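Local atomic coordinates of terminal oxygenase component of carbazole 1,9a-dioxygenase (Nocardioides aromaticivorans, PDB entry 3GCF), a protein that probably catalyses the 1,9a-dioxygenation of carbazole, using electrons passed through a Rieske [2Fe-2S] cluster to a mononuclear non-haem iron. Residues W101-D106 against I125-Y130. Residues are numbered along the deposited sequence; the frame is centred on the assembly and turned at random.
Sequences WTYDLD and IGIKVY. With FES (Fe2/s2 (inorganic) cluster), chain Q.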
# COMPACT_ATOMS: atom_id res chain seq x y z
N TRP A 101 -2.19 -32.99 3.53
CA TRP A 101 -1.48 -33.34 4.76
C TRP A 101 -2.49 -33.14 5.89
O TRP A 101 -3.15 -32.10 5.98
CB TRP A 101 -0.26 -32.44 4.95
CG TRP A 101 0.92 -32.84 4.10
CD1 TRP A 101 0.88 -33.43 2.86
CD2 TRP A 101 2.31 -32.64 4.40
NE1 TRP A 101 2.15 -33.59 2.37
CE2 TRP A 101 3.05 -33.11 3.29
CE3 TRP A 101 3.00 -32.09 5.49
CZ2 TRP A 101 4.45 -33.06 3.24
CZ3 TRP A 101 4.39 -32.03 5.44
CH2 TRP A 101 5.10 -32.52 4.32
N THR A 102 -2.62 -34.14 6.76
CA THR A 102 -3.59 -34.11 7.84
C THR A 102 -2.92 -34.15 9.21
O THR A 102 -2.05 -34.99 9.48
CB THR A 102 -4.58 -35.27 7.68
OG1 THR A 102 -5.14 -35.21 6.37
CG2 THR A 102 -5.70 -35.19 8.71
N TYR A 103 -3.35 -33.26 10.10
CA TYR A 103 -2.77 -33.17 11.43
C TYR A 103 -3.72 -33.48 12.57
O TYR A 103 -4.93 -33.21 12.50
CB TYR A 103 -2.19 -31.78 11.65
CG TYR A 103 -1.25 -31.31 10.57
CD1 TYR A 103 -1.73 -30.84 9.35
CD2 TYR A 103 0.13 -31.33 10.76
CE1 TYR A 103 -0.87 -30.41 8.35
CE2 TYR A 103 1.01 -30.90 9.77
CZ TYR A 103 0.50 -30.44 8.56
OH TYR A 103 1.35 -30.00 7.58
N ASP A 104 -3.15 -34.04 13.64
CA ASP A 104 -3.88 -34.38 14.85
C ASP A 104 -3.94 -33.09 15.67
O ASP A 104 -2.90 -32.51 16.01
CB ASP A 104 -3.10 -35.45 15.63
CG ASP A 104 -3.80 -35.88 16.90
OD1 ASP A 104 -4.18 -35.01 17.72
OD2 ASP A 104 -3.96 -37.11 17.09
N LEU A 105 -5.14 -32.62 15.98
CA LEU A 105 -5.26 -31.38 16.73
C LEU A 105 -4.69 -31.43 18.15
O LEU A 105 -4.25 -30.42 18.67
CB LEU A 105 -6.73 -30.94 16.79
CG LEU A 105 -7.37 -30.51 15.47
CD1 LEU A 105 -8.81 -30.12 15.72
CD2 LEU A 105 -6.60 -29.34 14.87
N ASP A 106 -4.68 -32.61 18.76
CA ASP A 106 -4.17 -32.72 20.12
C ASP A 106 -2.67 -32.52 20.27
O ASP A 106 -2.22 -31.99 21.28
CB ASP A 106 -4.55 -34.07 20.74
CG ASP A 106 -6.03 -34.19 21.00
OD1 ASP A 106 -6.65 -33.17 21.36
OD2 ASP A 106 -6.58 -35.31 20.87
N ILE A 125 6.68 -35.47 11.14
CA ILE A 125 6.46 -34.04 11.05
C ILE A 125 5.32 -33.56 11.93
O ILE A 125 4.38 -34.30 12.23
CB ILE A 125 6.16 -33.66 9.57
CG1 ILE A 125 7.42 -33.86 8.73
CG2 ILE A 125 5.64 -32.22 9.48
CD1 ILE A 125 7.26 -33.46 7.28
N GLY A 126 5.41 -32.30 12.35
CA GLY A 126 4.36 -31.74 13.17
C GLY A 126 4.38 -30.23 13.21
O GLY A 126 5.40 -29.60 12.91
N ILE A 127 3.25 -29.63 13.56
CA ILE A 127 3.17 -28.19 13.67
C ILE A 127 2.72 -27.83 15.07
O ILE A 127 2.29 -28.69 15.84
CB ILE A 127 2.19 -27.58 12.63
CG1 ILE A 127 0.85 -28.30 12.68
CG2 ILE A 127 2.80 -27.65 11.23
CD1 ILE A 127 -0.16 -27.74 11.71
N LYS A 128 2.82 -26.55 15.40
CA LYS A 128 2.46 -26.07 16.72
C LYS A 128 0.96 -26.07 17.04
O LYS A 128 0.13 -25.71 16.20
CB LYS A 128 3.01 -24.65 16.88
CG LYS A 128 2.46 -23.85 18.06
CD LYS A 128 3.10 -24.23 19.38
CE LYS A 128 2.69 -23.25 20.48
NZ LYS A 128 3.23 -23.63 21.82
N VAL A 129 0.63 -26.51 18.25
CA VAL A 129 -0.74 -26.48 18.74
C VAL A 129 -0.63 -25.63 20.00
O VAL A 129 0.43 -25.60 20.63
CB VAL A 129 -1.29 -27.89 19.07
CG1 VAL A 129 -1.59 -28.63 17.78
CG2 VAL A 129 -0.30 -28.66 19.92
N TYR A 130 -1.69 -24.93 20.38
CA TYR A 130 -1.62 -24.07 21.56
C TYR A 130 -2.55 -24.48 22.69
O TYR A 130 -3.63 -25.02 22.47
CB TYR A 130 -1.94 -22.62 21.20
CG TYR A 130 -1.16 -22.06 20.04
CD1 TYR A 130 -1.43 -22.46 18.73
CD2 TYR A 130 -0.14 -21.13 20.24
CE1 TYR A 130 -0.71 -21.95 17.65
CE2 TYR A 130 0.59 -20.62 19.18
CZ TYR A 130 0.30 -21.03 17.89
OH TYR A 130 1.02 -20.52 16.83
FE1 FES Q . -0.33 -28.30 2.85
FE2 FES Q . 1.06 -29.29 0.76
S1 FES Q . -0.28 -30.41 2.10
S2 FES Q . 1.03 -27.12 1.56
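Ile127 holds CG1 between its backbone N and carbonyl carbon (chi1 51°), and its extended chain carries CD1 over one face of the Tyr103 ring. The ring is set for this by CG lying anti to the Tyr103 carbonyl carbon (chi1 -52°). Ile127 CD1 sits 3.8 Å from the Tyr103 ring centroid, 14° off the normal, a CH-pi contact. Ile127 CG1 adds a touch at Tyr103 CD2, 3.7 Å away. The phenol itself is anchored by a hydrogen bond between Tyr103 OH and Ala76 N, next to cluster ligand Cys75.

Ile125 reaches Trp101 with its CD1, which meets CZ3 of the indole obliquely at 3.7 Å. The sulfide S1 of the cluster sits over one face of the same indole, on its five-membered side, 3.3 Å from Trp101 CD1. His77, a cluster ligand, stacks on the Trp101 ring, and Phe360 of a neighbouring subunit meets it edge-to-face.

At the other end, Val129 CG1 presses on the backbone O of Leu105 at 3.3 Å. The turn there is an Asx turn, in which Asp106 N donates to Asp104 OD1 (2.7 Å). No hydrogen bond joins the two segments.

Strand 101-104 is the middle strand of a small three-stranded sheet, between 93-95 and 110-113, in the cluster-binding part of the Rieske domain. Segment 125-130 runs into strand 129-135 of the larger sheet; Ile71, on the neighbouring strand 67-72, touches both Ile127 and Val129.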